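Local coordinates for protein chintase (Rhizomucor miehei, PDB 5YUQ) that probably hydrolyses the beta-1,4-linked N-acetylglucosamine chains of chitin, as a fungal glycoside hydrolase family 18 enzyme with an active-site tunnel, at residues A[163-168]-A[221-226]; A[174-179]-A[225-230]; A[239-244]-A[319-324]; A[250-255]-A[305-310]. All coordinates share one frame; numbering follows the deposited sequence. Where two conformers were deposited one is given.

Contact 1: residues A[163-168]-A[221-226]; sequences TKLDDN and AGIPAE
Leu165 and Ala221 bring two loops together in a small, largely apolar contact on the flank of the family 18 barrel, reinforced by a single backbone hydrogen bond. One loop follows strand 144-149 and enters helix 168-172; the other leaves helix 211-220 on the way to strand 228-240. The bond runs from Leu165 N to Ala221 O, 2.8 Å long with 162° at the hydrogen. Just before it, Ala221 CA sends a C-H toward Thr163 O at 3.5 Å, so Ala221 takes part through both its CA and its carbonyl.

The side chain of Leu165 then reaches further along the partner. Leu165 CG, anti to the carbonyl carbon (chi1 -68°), passes Ala221 CB at 4.2 Å, and Leu165 CD1 meets the CD1 tip of Ile223 at 3.8 Å. Both Leu165 and Ile223 also lean on Trp218 of helix 211-220, while Pro153 covers Ala221. Beyond the contact, Asp166 OD1 caps the next helix by accepting from Asn168 N at 2.9 Å. In the partner segment, Gly222 takes a positive phi of 123° and ends helix 211-220 in a Schellman motif, and the helix-to-strand loop that follows is the kind that leads into the next strand of a TIM barrel.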
loop_
_atom_site.group_PDB
_atom_site.type_symbol
_atom_site.label_atom_id
_atom_site.label_comp_id
_atom_site.label_asym_id
_atom_site.label_seq_id
_atom_site.Cartn_x
_atom_site.Cartn_y
_atom_site.Cartn_z
ATOM N N THR A 163 -7.126 2.066 19.900
ATOM C CA THR A 163 -7.079 0.732 20.492
ATOM C C THR A 163 -8.476 0.129 20.485
ATOM O O THR A 163 -8.655 -1.057 20.743
ATOM C CB THR A 163 -6.519 0.758 21.929
ATOM O OG1 THR A 163 -7.323 1.613 22.739
ATOM C CG2 THR A 163 -5.081 1.264 21.933
ATOM N N LYS A 164 -9.460 0.962 20.169
ATOM C CA LYS A 164 -10.848 0.525 20.073
ATOM C C LYS A 164 -11.566 1.362 19.029
ATOM O O LYS A 164 -11.918 2.511 19.293
ATOM C CB LYS A 164 -11.547 0.696 21.428
ATOM C CG LYS A 164 -13.069 0.536 21.398
ATOM C CD LYS A 164 -13.497 -0.914 21.510
ATOM C CE LYS A 164 -14.986 -1.029 21.852
ATOM N NZ LYS A 164 -15.860 -0.423 20.801
ATOM N N LEU A 165 -11.770 0.800 17.838
ATOM C CA LEU A 165 -12.498 1.511 16.798
ATOM C C LEU A 165 -14.006 1.437 17.020
ATOM O O LEU A 165 -14.534 0.403 17.442
ATOM C CB LEU A 165 -12.177 0.930 15.427
ATOM C CG LEU A 165 -10.750 1.150 14.933
ATOM C CD1 LEU A 165 -10.482 0.250 13.735
ATOM C CD2 LEU A 165 -10.582 2.603 14.556
ATOM N N ASP A 166 -14.672 2.560 16.752
ATOM C CA ASP A 166 -16.127 2.647 16.639
ATOM C C ASP A 166 -16.598 1.446 15.831
ATOM O O ASP A 166 -16.063 1.176 14.751
ATOM C CB ASP A 166 -16.441 3.957 15.903
ATOM C CG ASP A 166 -17.923 4.252 15.775
ATOM O OD1 ASP A 166 -18.782 3.343 15.880
ATOM O OD2 ASP A 166 -18.236 5.443 15.552
ATOM N N ASP A 167 -17.579 0.700 16.330
ATOM C CA ASP A 167 -17.944 -0.513 15.600
ATOM C C ASP A 167 -18.715 -0.223 14.322
ATOM O O ASP A 167 -19.017 -1.128 13.554
ATOM C CB ASP A 167 -18.558 -1.623 16.488
ATOM C CG ASP A 167 -19.981 -1.342 16.940
ATOM O OD1 ASP A 167 -20.697 -0.512 16.337
ATOM O OD2 ASP A 167 -20.394 -2.010 17.912
ATOM N N ASN A 168 -18.993 1.054 14.075
ATOM C CA ASN A 168 -19.547 1.440 12.790
ATOM C C ASN A 168 -18.510 1.394 11.675
ATOM O O ASN A 168 -18.864 1.435 10.501
ATOM C CB ASN A 168 -20.192 2.817 12.868
ATOM C CG ASN A 168 -21.533 2.779 13.569
ATOM O OD1 ASN A 168 -22.565 2.572 12.932
ATOM N ND2 ASN A 168 -21.523 2.956 14.886
ATOM N N ALA A 221 -8.382 -3.988 17.642
ATOM C CA ALA A 221 -9.130 -2.734 17.694
ATOM C C ALA A 221 -10.564 -2.864 17.182
ATOM O O ALA A 221 -11.324 -1.897 17.225
ATOM C CB ALA A 221 -8.389 -1.637 16.941
ATOM N N GLY A 222 -10.933 -4.043 16.690
ATOM C CA GLY A 222 -12.330 -4.321 16.389
ATOM C C GLY A 222 -12.683 -4.748 14.974
ATOM O O GLY A 222 -13.832 -5.059 14.692
ATOM N N ILE A 223 -11.719 -4.773 14.063
ATOM C CA ILE A 223 -12.062 -5.185 12.707
ATOM C C ILE A 223 -11.959 -6.702 12.587
ATOM O O ILE A 223 -10.899 -7.272 12.850
ATOM C CB ILE A 223 -11.158 -4.527 11.652
ATOM C CG1 ILE A 223 -11.151 -3.003 11.825
ATOM C CG2 ILE A 223 -11.622 -4.922 10.257
ATOM C CD1 ILE A 223 -12.537 -2.346 11.867
ATOM N N PRO A 224 -13.063 -7.371 12.206
ATOM C CA PRO A 224 -12.981 -8.827 12.056
ATOM C C PRO A 224 -11.980 -9.214 10.975
ATOM O O PRO A 224 -11.825 -8.484 9.986
ATOM C CB PRO A 224 -14.396 -9.217 11.628
ATOM C CG PRO A 224 -15.266 -8.104 12.172
ATOM C CD PRO A 224 -14.428 -6.870 11.977
ATOM N N ALA A 225 -11.309 -10.345 11.162
ATOM C CA ALA A 225 -10.259 -10.765 10.241
ATOM C C ALA A 225 -10.742 -10.853 8.798
ATOM O O ALA A 225 -9.991 -10.541 7.864
ATOM C CB ALA A 225 -9.676 -12.104 10.691
ATOM N N GLU A 226 -11.991 -11.274 8.605
ATOM C CA GLU A 226 -12.504 -11.472 7.255
ATOM C C GLU A 226 -12.658 -10.156 6.494
ATOM O O GLU A 226 -12.827 -10.155 5.275
ATOM C CB GLU A 226 -13.822 -12.251 7.286
ATOM C CG GLU A 226 -14.938 -11.563 8.020
ATOM C CD GLU A 226 -16.155 -12.455 8.169
ATOM O OE1 GLU A 226 -17.076 -12.344 7.333
ATOM O OE2 GLU A 226 -16.189 -13.268 9.119
#

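Contact 2: residues A[174-179]-A[225-230]; sequences DAFYIM and AEQLVL
The Phe176 ring turns an edge to Gln227, whose backbone O lies in the ring plane, 3.6 Å from Phe176 CD1, whereas the Tyr177 ring meets Val229 obliquely, with Tyr177 CD1 3.6 Å from Val229 CB. Both rings belong to strand 175-178, the sixth of the TIM barrel, which runs parallel to the seventh, 228-240; the short axes approach to 4.7 Å at 26°.

Three backbone bonds join them in the parallel ladder: Phe176 N to Gln227 O, Val229 N to Phe176 O at 2.9 Å, and Ile178 N to Val229 O. Gln227 O thus serves the Phe176 amide and borders the Phe176 ring as well.

Tyr177 and Val229 lie side by side on the face turned into the barrel, where Met348 of strand 346-350 touches both. With CG1 anti to the backbone N (chi1 166°), Val229 turns CG2 to Tyr177 CD1 and CE1, at 3.8 Å from each. The other face carries Phe176, Ile178 and Leu228 and is covered by helix 211-220. There Leu228 CD2 is wedged between Phe176 CB, at 3.9 Å, and Ile178 CD1.

At the start of the strands, Asp174 forms a salt bridge with Arg136 and also accepts from Leu145 N. The extended Gln227 side chain gives its stronger bond to Ala170 O; Gln227 NE2 makes a weak second one to Asp174 O, 3.5 Å away.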
loop_
_atom_site.group_PDB
_atom_site.type_symbol
_atom_site.label_atom_id
_atom_site.label_comp_id
_atom_site.label_asym_id
_atom_site.label_seq_id
_atom_site.Cartn_x
_atom_site.Cartn_y
_atom_site.Cartn_z
ATOM N N ASP A 174 -16.506 -2.217 3.741
ATOM C CA ASP A 174 -16.433 -3.616 3.359
ATOM C C ASP A 174 -15.097 -4.265 3.698
ATOM O O ASP A 174 -15.061 -5.395 4.177
ATOM C CB ASP A 174 -16.740 -3.778 1.866
ATOM C CG ASP A 174 -18.151 -3.375 1.538
ATOM O OD1 ASP A 174 -19.082 -3.944 2.155
ATOM O OD2 ASP A 174 -18.337 -2.456 0.716
ATOM N N ALA A 175 -14.000 -3.556 3.454
ATOM C CA ALA A 175 -12.684 -4.147 3.668
ATOM C C ALA A 175 -11.633 -3.104 3.925
ATOM O O ALA A 175 -11.737 -1.967 3.447
ATOM C CB ALA A 175 -12.272 -5.019 2.472
ATOM N N PHE A 176 -10.615 -3.517 4.668
ATOM C CA PHE A 176 -9.536 -2.642 5.084
ATOM C C PHE A 176 -8.261 -3.246 4.528
ATOM O O PHE A 176 -7.854 -4.350 4.926
ATOM C CB PHE A 176 -9.473 -2.589 6.612
ATOM C CG PHE A 176 -10.712 -2.003 7.254
ATOM C CD1 PHE A 176 -11.890 -2.736 7.322
ATOM C CD2 PHE A 176 -10.696 -0.726 7.792
ATOM C CE1 PHE A 176 -13.032 -2.202 7.899
ATOM C CE2 PHE A 176 -11.829 -0.179 8.387
ATOM C CZ PHE A 176 -13.007 -0.917 8.442
ATOM N N TYR A 177 -7.641 -2.547 3.585
ATOM C CA TYR A 177 -6.467 -3.072 2.890
ATOM C C TYR A 177 -5.209 -2.615 3.612
ATOM O O TYR A 177 -4.821 -1.459 3.492
ATOM C CB TYR A 177 -6.419 -2.547 1.450
ATOM C CG TYR A 177 -7.522 -3.019 0.512
ATOM C CD1 TYR A 177 -8.563 -3.829 0.952
ATOM C CD2 TYR A 177 -7.507 -2.647 -0.824
ATOM C CE1 TYR A 177 -9.563 -4.251 0.081
ATOM C CE2 TYR A 177 -8.496 -3.064 -1.702
ATOM C CZ TYR A 177 -9.512 -3.868 -1.246
ATOM O OH TYR A 177 -10.489 -4.277 -2.121
ATOM N N ILE A 178 -4.564 -3.519 4.347
ATOM C CA ILE A 178 -3.389 -3.159 5.143
ATOM C C ILE A 178 -2.140 -2.993 4.285
ATOM O O ILE A 178 -1.705 -3.923 3.604
ATOM C CB ILE A 178 -3.101 -4.205 6.229
ATOM C CG1 ILE A 178 -4.295 -4.320 7.177
ATOM C CG2 ILE A 178 -1.861 -3.825 7.019
ATOM C CD1 ILE A 178 -4.163 -5.455 8.184
ATOM N N MET A 179 -1.550 -1.804 4.339
ATOM C CA MET A 179 -0.350 -1.531 3.562
ATOM C C MET A 179 0.882 -2.004 4.318
ATOM O O MET A 179 1.655 -1.208 4.850
ATOM C CB MET A 179 -0.278 -0.048 3.208
ATOM C CG MET A 179 -1.409 0.362 2.270
ATOM S SD MET A 179 -1.445 2.120 1.887
ATOM C CE MET A 179 0.313 2.478 1.770
ATOM N N ALA A 225 -11.309 -10.345 11.162
ATOM C CA ALA A 225 -10.259 -10.765 10.241
ATOM C C ALA A 225 -10.742 -10.853 8.798
ATOM O O ALA A 225 -9.991 -10.541 7.864
ATOM C CB ALA A 225 -9.676 -12.104 10.691
ATOM N N GLU A 226 -11.991 -11.274 8.605
ATOM C CA GLU A 226 -12.504 -11.472 7.255
ATOM C C GLU A 226 -12.658 -10.156 6.494
ATOM O O GLU A 226 -12.827 -10.155 5.275
ATOM C CB GLU A 226 -13.822 -12.251 7.286
ATOM C CG GLU A 226 -14.938 -11.563 8.020
ATOM C CD GLU A 226 -16.155 -12.455 8.169
ATOM O OE1 GLU A 226 -17.076 -12.344 7.333
ATOM O OE2 GLU A 226 -16.189 -13.268 9.119
ATOM N N GLN A 227 -12.588 -9.035 7.206
ATOM C CA GLN A 227 -12.643 -7.736 6.544
ATOM C C GLN A 227 -11.263 -7.117 6.393
ATOM O O GLN A 227 -11.141 -5.986 5.930
ATOM C CB GLN A 227 -13.560 -6.771 7.295
ATOM C CG GLN A 227 -15.020 -7.147 7.205
ATOM C CD GLN A 227 -15.902 -6.227 8.001
ATOM O OE1 GLN A 227 -16.342 -6.575 9.100
ATOM N NE2 GLN A 227 -16.159 -5.034 7.464
ATOM N N LEU A 228 -10.232 -7.847 6.801
ATOM C CA LEU A 228 -8.863 -7.370 6.614
ATOM C C LEU A 228 -8.269 -8.009 5.373
ATOM O O LEU A 228 -8.482 -9.190 5.098
ATOM C CB LEU A 228 -7.996 -7.692 7.825
ATOM C CG LEU A 228 -8.404 -6.982 9.111
ATOM C CD1 LEU A 228 -7.558 -7.490 10.256
ATOM C CD2 LEU A 228 -8.265 -5.459 8.971
ATOM N N VAL A 229 -7.529 -7.214 4.613
ATOM C CA VAL A 229 -6.883 -7.684 3.404
ATOM C C VAL A 229 -5.405 -7.360 3.550
ATOM O O VAL A 229 -5.042 -6.222 3.845
ATOM C CB VAL A 229 -7.495 -6.993 2.170
ATOM C CG1 VAL A 229 -6.623 -7.189 0.946
ATOM C CG2 VAL A 229 -8.911 -7.521 1.915
ATOM N N LEU A 230 -4.552 -8.363 3.397
ATOM C CA LEU A 230 -3.119 -8.138 3.560
ATOM C C LEU A 230 -2.501 -7.631 2.262
ATOM O O LEU A 230 -2.495 -8.332 1.254
ATOM C CB LEU A 230 -2.410 -9.422 3.993
ATOM C CG LEU A 230 -0.899 -9.316 4.208
ATOM C CD1 LEU A 230 -0.577 -8.343 5.326
ATOM C CD2 LEU A 230 -0.291 -10.693 4.494
#

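Contact 3: residues A[239-244]-A[319-324]; sequences SKTLEP and SGSKVL
Thr241 and Ser321 meet hydroxyl to hydroxyl, with Thr241 OG1 2.8 Å from Ser321 OG, and Thr241 O lies 3.1 Å from Ser321 OG. Thr241 OG1 donates to Glu243 O over 2.6 Å, reaching it from above the carbonyl plane. Chi1 of 69° places Thr241 OG1 between the backbone N and the carbonyl carbon, turned to Ser321. The Thr241 and Val323 side chains cross at about a right angle, with Thr241 CG2 3.5 Å from Val323 CG1. Ser239 CB packs against that same valine methyl.

Behind these side chains is an antiparallel ladder, in which the outer end of the seventh barrel strand, 228-240, pairs with strand 322-325, probably in the alpha/beta insertion between the seventh and eighth barrel strands. Ser239 and Val323 form a hydrogen-bonded pair with two bonds, Ser239 N to Val323 O and Val323 N to Ser239 O, each 2.8 Å. Thr241 N continues it to Ser321 O at 2.9 Å. Lys240 and Lys322 form the non-hydrogen-bonded pair between.

Ser321 is presented by a G1 beta bulge, in which it and Lys322 both face Ser317 on strand 312-317. Farther out, Tyr316 OH bonds to Ser321 OG, and a water 2.9 Å from Ser321 OG links it weakly to Leu242 O. The network ties the turn after strand 228-240 to the bulge at the start of strand 322-325; gripped by Thr241, Tyr316 and a water, Ser321 OG is satisfied and its rotation probably restricted.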
loop_
_atom_site.group_PDB
_atom_site.type_symbol
_atom_site.label_atom_id
_atom_site.label_comp_id
_atom_site.label_asym_id
_atom_site.label_seq_id
_atom_site.Cartn_x
_atom_site.Cartn_y
_atom_site.Cartn_z
ATOM N N SER A 239 18.640 -0.068 0.618
ATOM C CA SER A 239 19.210 0.820 1.617
ATOM C C SER A 239 20.717 0.750 1.461
ATOM O O SER A 239 21.254 -0.209 0.903
ATOM C CB SER A 239 18.831 0.369 3.023
ATOM O OG SER A 239 17.427 0.443 3.221
ATOM N N LYS A 240 21.409 1.761 1.959
ATOM C CA LYS A 240 22.863 1.754 1.931
ATOM C C LYS A 240 23.382 1.315 3.292
ATOM O O LYS A 240 23.152 1.996 4.291
ATOM C CB LYS A 240 23.389 3.151 1.627
ATOM C CG LYS A 240 24.909 3.188 1.488
ATOM C CD LYS A 240 25.414 4.593 1.254
ATOM C CE LYS A 240 26.907 4.555 0.941
ATOM N NZ LYS A 240 27.451 5.921 0.737
ATOM N N THR A 241 24.067 0.176 3.342
ATOM C CA THR A 241 24.637 -0.280 4.606
ATOM C C THR A 241 25.944 0.457 4.892
ATOM O O THR A 241 26.654 0.869 3.968
ATOM C CB THR A 241 24.875 -1.797 4.622
ATOM O OG1 THR A 241 25.942 -2.131 3.725
ATOM C CG2 THR A 241 23.620 -2.532 4.184
ATOM N N LEU A 242 26.258 0.628 6.173
ATOM C CA LEU A 242 27.487 1.311 6.559
ATOM C C LEU A 242 28.687 0.392 6.426
ATOM O O LEU A 242 29.791 0.856 6.176
ATOM C CB LEU A 242 27.393 1.833 7.994
ATOM C CG LEU A 242 26.283 2.844 8.252
ATOM C CD1 LEU A 242 26.340 3.348 9.693
ATOM C CD2 LEU A 242 26.397 3.993 7.270
ATOM N N GLU A 243 28.459 -0.906 6.612
ATOM C CA GLU A 243 29.493 -1.932 6.440
ATOM C C GLU A 243 28.899 -3.047 5.592
ATOM O O GLU A 243 27.683 -3.120 5.428
ATOM C CB GLU A 243 29.930 -2.488 7.798
ATOM C CG GLU A 243 30.606 -1.494 8.714
ATOM C CD GLU A 243 31.950 -1.047 8.207
ATOM O OE1 GLU A 243 32.600 -1.827 7.481
ATOM O OE2 GLU A 243 32.364 0.082 8.551
ATOM N N PRO A 244 29.742 -3.922 5.037
ATOM C CA PRO A 244 29.191 -4.971 4.170
ATOM C C PRO A 244 28.310 -5.973 4.912
ATOM O O PRO A 244 28.500 -6.213 6.110
ATOM C CB PRO A 244 30.444 -5.670 3.629
ATOM C CG PRO A 244 31.513 -4.589 3.686
ATOM C CD PRO A 244 31.210 -3.818 4.932
ATOM N N SER A 319 29.104 -3.484 -4.490
ATOM C CA SER A 319 29.129 -2.253 -5.275
ATOM C C SER A 319 27.990 -1.336 -4.830
ATOM O O SER A 319 26.816 -1.666 -4.993
ATOM C CB SER A 319 29.001 -2.563 -6.765
ATOM O OG SER A 319 28.925 -1.369 -7.519
ATOM N N GLY A 320 28.348 -0.187 -4.264
ATOM C CA GLY A 320 27.374 0.742 -3.719
ATOM C C GLY A 320 26.934 0.398 -2.306
ATOM O O GLY A 320 26.150 1.140 -1.708
ATOM N N SER A 321 27.444 -0.717 -1.783
ATOM C CA SER A 321 27.099 -1.220 -0.446
ATOM C C SER A 321 25.595 -1.185 -0.199
ATOM O O SER A 321 25.126 -0.670 0.811
ATOM C CB SER A 321 27.836 -0.454 0.654
ATOM O OG SER A 321 27.766 -1.164 1.886
ATOM N N LYS A 322 24.851 -1.761 -1.131
ATOM C CA LYS A 322 23.396 -1.707 -1.091
ATOM C C LYS A 322 22.815 -3.005 -0.574
ATOM O O LYS A 322 23.208 -4.082 -1.013
ATOM C CB LYS A 322 22.855 -1.467 -2.502
ATOM C CG LYS A 322 23.551 -0.339 -3.239
ATOM C CD LYS A 322 22.813 0.056 -4.506
ATOM C CE LYS A 322 22.962 -0.965 -5.610
ATOM N NZ LYS A 322 22.719 -0.340 -6.945
ATOM N N VAL A 323 21.862 -2.902 0.343
ATOM C CA VAL A 323 21.023 -4.049 0.675
ATOM C C VAL A 323 19.644 -3.858 0.059
ATOM O O VAL A 323 19.048 -2.787 0.162
ATOM C CB VAL A 323 20.919 -4.299 2.196
ATOM C CG1 VAL A 323 20.371 -3.074 2.911
ATOM C CG2 VAL A 323 20.052 -5.524 2.466
ATOM N N LEU A 324 19.170 -4.890 -0.631
ATOM C CA LEU A 324 17.837 -4.889 -1.215
ATOM C C LEU A 324 16.975 -5.812 -0.400
ATOM O O LEU A 324 17.264 -7.003 -0.306
ATOM C CB LEU A 324 17.884 -5.411 -2.660
ATOM C CG LEU A 324 16.542 -5.694 -3.349
ATOM C CD1 LEU A 324 15.794 -4.413 -3.605
ATOM C CD2 LEU A 324 16.767 -6.464 -4.655
HETATM O O HOH W 1 16.442 -1.961 2.186
HETATM O O HOH W 2 30.143 -0.967 3.462
#

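Contact 4: residues A[250-255]-A[305-310]; sequences GLYVPI and YWDDIS
Tyr252 sits at the centre of an inverse gamma turn, closed by Val253 N to Leu251 O at 2.8 Å, and the turn directs its side chain toward Asp307, where strand 302-307 ends. Both segments belong to the stretch between the seventh and eighth barrel strands, probably the alpha/beta insertion found in many family 18 chitinases.

The tyrosine side chain crosses that of Asp307 at about a right angle, with Tyr252 OH 2.7 Å from Asp307 OD2 in a weak hydrogen bond. Ring and carboxylate planes stand 73° apart, and Tyr252 CE2 also approaches Asp307 OD1 at 3.5 Å. Asp307 CG, anti to the backbone N (chi1 178°), carries the carboxylate across to the tyrosine. Leu251 CD2 covers one face of the Tyr252 ring, 3.9 Å above its plane toward the rim, and Ile309 CG2 borders Tyr252 OH at 4.0 Å.

The carboxylate is itself held from its own side of the contact. In an Asx motif, Ser310 N donates to Asp307 OD2 from above the carboxylate plane, and Ser310 OG adds a bond on the anti lone pair; the serine hydroxyl is bonded in turn to Thr312 OG1. Tyr314 of the adjoining strand packs on both Leu251 and Asp307. The other carboxylate oxygen is used through solvent: a water donates to Asp307 OD1 at 2.8 Å and accepts from Leu251 N at 2.9 Å.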
loop_
_atom_site.group_PDB
_atom_site.type_symbol
_atom_site.label_atom_id
_atom_site.label_comp_id
_atom_site.label_asym_id
_atom_site.label_seq_id
_atom_site.Cartn_x
_atom_site.Cartn_y
_atom_site.Cartn_z
ATOM N N GLY A 250 23.536 -11.144 8.822
ATOM C CA GLY A 250 22.093 -11.109 8.692
ATOM C C GLY A 250 21.689 -9.799 8.044
ATOM O O GLY A 250 22.541 -9.039 7.562
ATOM N N LEU A 251 20.389 -9.530 8.044
ATOM C CA LEU A 251 19.832 -8.356 7.385
ATOM C C LEU A 251 19.944 -7.092 8.224
ATOM O O LEU A 251 20.110 -5.998 7.687
ATOM C CB LEU A 251 18.354 -8.617 7.059
ATOM C CG LEU A 251 17.482 -7.428 6.636
ATOM C CD1 LEU A 251 17.943 -6.863 5.298
ATOM C CD2 LEU A 251 16.005 -7.845 6.564
ATOM N N TYR A 252 19.838 -7.238 9.540
ATOM C CA TYR A 252 19.554 -6.090 10.402
ATOM C C TYR A 252 20.801 -5.312 10.804
ATOM O O TYR A 252 21.151 -5.230 11.980
ATOM C CB TYR A 252 18.752 -6.552 11.622
ATOM C CG TYR A 252 17.465 -7.242 11.217
ATOM C CD1 TYR A 252 16.356 -6.507 10.825
ATOM C CD2 TYR A 252 17.374 -8.628 11.197
ATOM C CE1 TYR A 252 15.182 -7.130 10.437
ATOM C CE2 TYR A 252 16.206 -9.266 10.803
ATOM C CZ TYR A 252 15.116 -8.507 10.426
ATOM O OH TYR A 252 13.953 -9.125 10.045
ATOM N N VAL A 253 21.456 -4.727 9.808
ATOM C CA VAL A 253 22.727 -4.044 10.008
ATOM C C VAL A 253 22.559 -2.537 9.896
ATOM O O VAL A 253 21.589 -2.061 9.305
ATOM C CB VAL A 253 23.763 -4.513 8.964
ATOM C CG1 VAL A 253 23.979 -6.010 9.079
ATOM C CG2 VAL A 253 23.309 -4.145 7.555
ATOM N N PRO A 254 23.492 -1.772 10.477
ATOM C CA PRO A 254 23.352 -0.315 10.425
ATOM C C PRO A 254 23.350 0.225 8.996
ATOM O O PRO A 254 24.107 -0.259 8.147
ATOM C CB PRO A 254 24.586 0.171 11.190
ATOM C CG PRO A 254 24.850 -0.931 12.159
ATOM C CD PRO A 254 24.579 -2.185 11.382
ATOM N N ILE A 255 22.486 1.202 8.735
ATOM C CA ILE A 255 22.400 1.822 7.414
ATOM C C ILE A 255 22.688 3.314 7.462
ATOM O O ILE A 255 22.648 3.937 8.524
ATOM C CB ILE A 255 21.016 1.627 6.772
ATOM C CG1 ILE A 255 19.908 2.136 7.699
ATOM C CG2 ILE A 255 20.797 0.159 6.410
ATOM C CD1 ILE A 255 18.562 2.277 7.003
ATOM N N TYR A 305 20.153 -13.711 0.142
ATOM C CA TYR A 305 19.961 -14.370 1.425
ATOM C C TYR A 305 18.472 -14.492 1.703
ATOM O O TYR A 305 17.642 -13.951 0.974
ATOM C CB TYR A 305 20.581 -13.535 2.542
ATOM C CG TYR A 305 22.067 -13.288 2.406
ATOM C CD1 TYR A 305 22.985 -14.187 2.928
ATOM C CD2 TYR A 305 22.549 -12.150 1.778
ATOM C CE1 TYR A 305 24.351 -13.968 2.812
ATOM C CE2 TYR A 305 23.918 -11.931 1.651
ATOM C CZ TYR A 305 24.802 -12.839 2.181
ATOM O OH TYR A 305 26.161 -12.622 2.068
ATOM N N TRP A 306 18.139 -15.198 2.773
ATOM C CA TRP A 306 16.757 -15.269 3.226
ATOM C C TRP A 306 16.757 -14.883 4.679
ATOM O O TRP A 306 17.609 -15.338 5.446
ATOM C CB TRP A 306 16.211 -16.685 3.072
ATOM C CG TRP A 306 14.802 -16.868 3.607
ATOM C CD1 TRP A 306 14.448 -17.317 4.844
ATOM C CD2 TRP A 306 13.582 -16.623 2.900
ATOM N NE1 TRP A 306 13.071 -17.359 4.953
ATOM C CE2 TRP A 306 12.522 -16.944 3.767
ATOM C CE3 TRP A 306 13.286 -16.172 1.610
ATOM C CZ2 TRP A 306 11.186 -16.819 3.388
ATOM C CZ3 TRP A 306 11.967 -16.048 1.234
ATOM C CH2 TRP A 306 10.930 -16.376 2.113
ATOM N N ASP A 307 15.817 -14.029 5.069
ATOM C CA ASP A 307 15.688 -13.679 6.472
ATOM C C ASP A 307 14.584 -14.522 7.095
ATOM O O ASP A 307 13.400 -14.336 6.793
ATOM C CB ASP A 307 15.369 -12.199 6.641
ATOM C CG ASP A 307 15.176 -11.824 8.084
ATOM O OD1 ASP A 307 16.064 -12.145 8.899
ATOM O OD2 ASP A 307 14.137 -11.223 8.424
ATOM N N ASP A 308 14.972 -15.449 7.961
ATOM C CA ASP A 308 14.006 -16.362 8.566
ATOM C C ASP A 308 13.023 -15.657 9.507
ATOM O O ASP A 308 11.899 -16.110 9.658
ATOM C CB ASP A 308 14.716 -17.510 9.291
ATOM C CG ASP A 308 13.761 -18.606 9.728
ATOM O OD1 ASP A 308 12.891 -19.008 8.922
ATOM O OD2 ASP A 308 13.872 -19.064 10.883
ATOM N N ILE A 309 13.425 -14.554 10.131
ATOM C CA ILE A 309 12.503 -13.837 11.013
ATOM C C ILE A 309 11.321 -13.235 10.253
ATOM O O ILE A 309 10.161 -13.485 10.594
ATOM C CB ILE A 309 13.219 -12.737 11.822
ATOM C CG1 ILE A 309 14.065 -13.368 12.929
ATOM C CG2 ILE A 309 12.207 -11.774 12.425
ATOM C CD1 ILE A 309 14.970 -12.387 13.651
ATOM N N SER A 310 11.616 -12.462 9.210
ATOM C CA SER A 310 10.583 -11.736 8.473
ATOM C C SER A 310 9.972 -12.561 7.355
ATOM O O SER A 310 8.959 -12.168 6.784
ATOM C CB SER A 310 11.145 -10.432 7.897
ATOM O OG SER A 310 12.108 -10.694 6.895
HETATM O O HOH W 3 18.803 -11.823 8.982
#

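Contacts 1 and 2 come first along the chain and cross: 163-168 and 174-179 open in turn, and their partners, 221-226 and 225-230, follow in the same order and share Ala225 and Glu226. Contact 1 closes the loop from 163-168 to 221-226, contact 2 the one from strand 175-178 to strand 228-240, and they touch where Ile223 CG2 packs on Leu228 CD2 and Phe176 CD1. Strand 228-240 then runs outward from contact 2 to contact 3, whose centres lie about 34 Å apart. Contact 3 closes a long loop, 239-244 to 319-324, with contact 4 nested inside; they meet through Thr241 and Val253, and through a probable hydrogen bond from Leu242 N to Pro254 O.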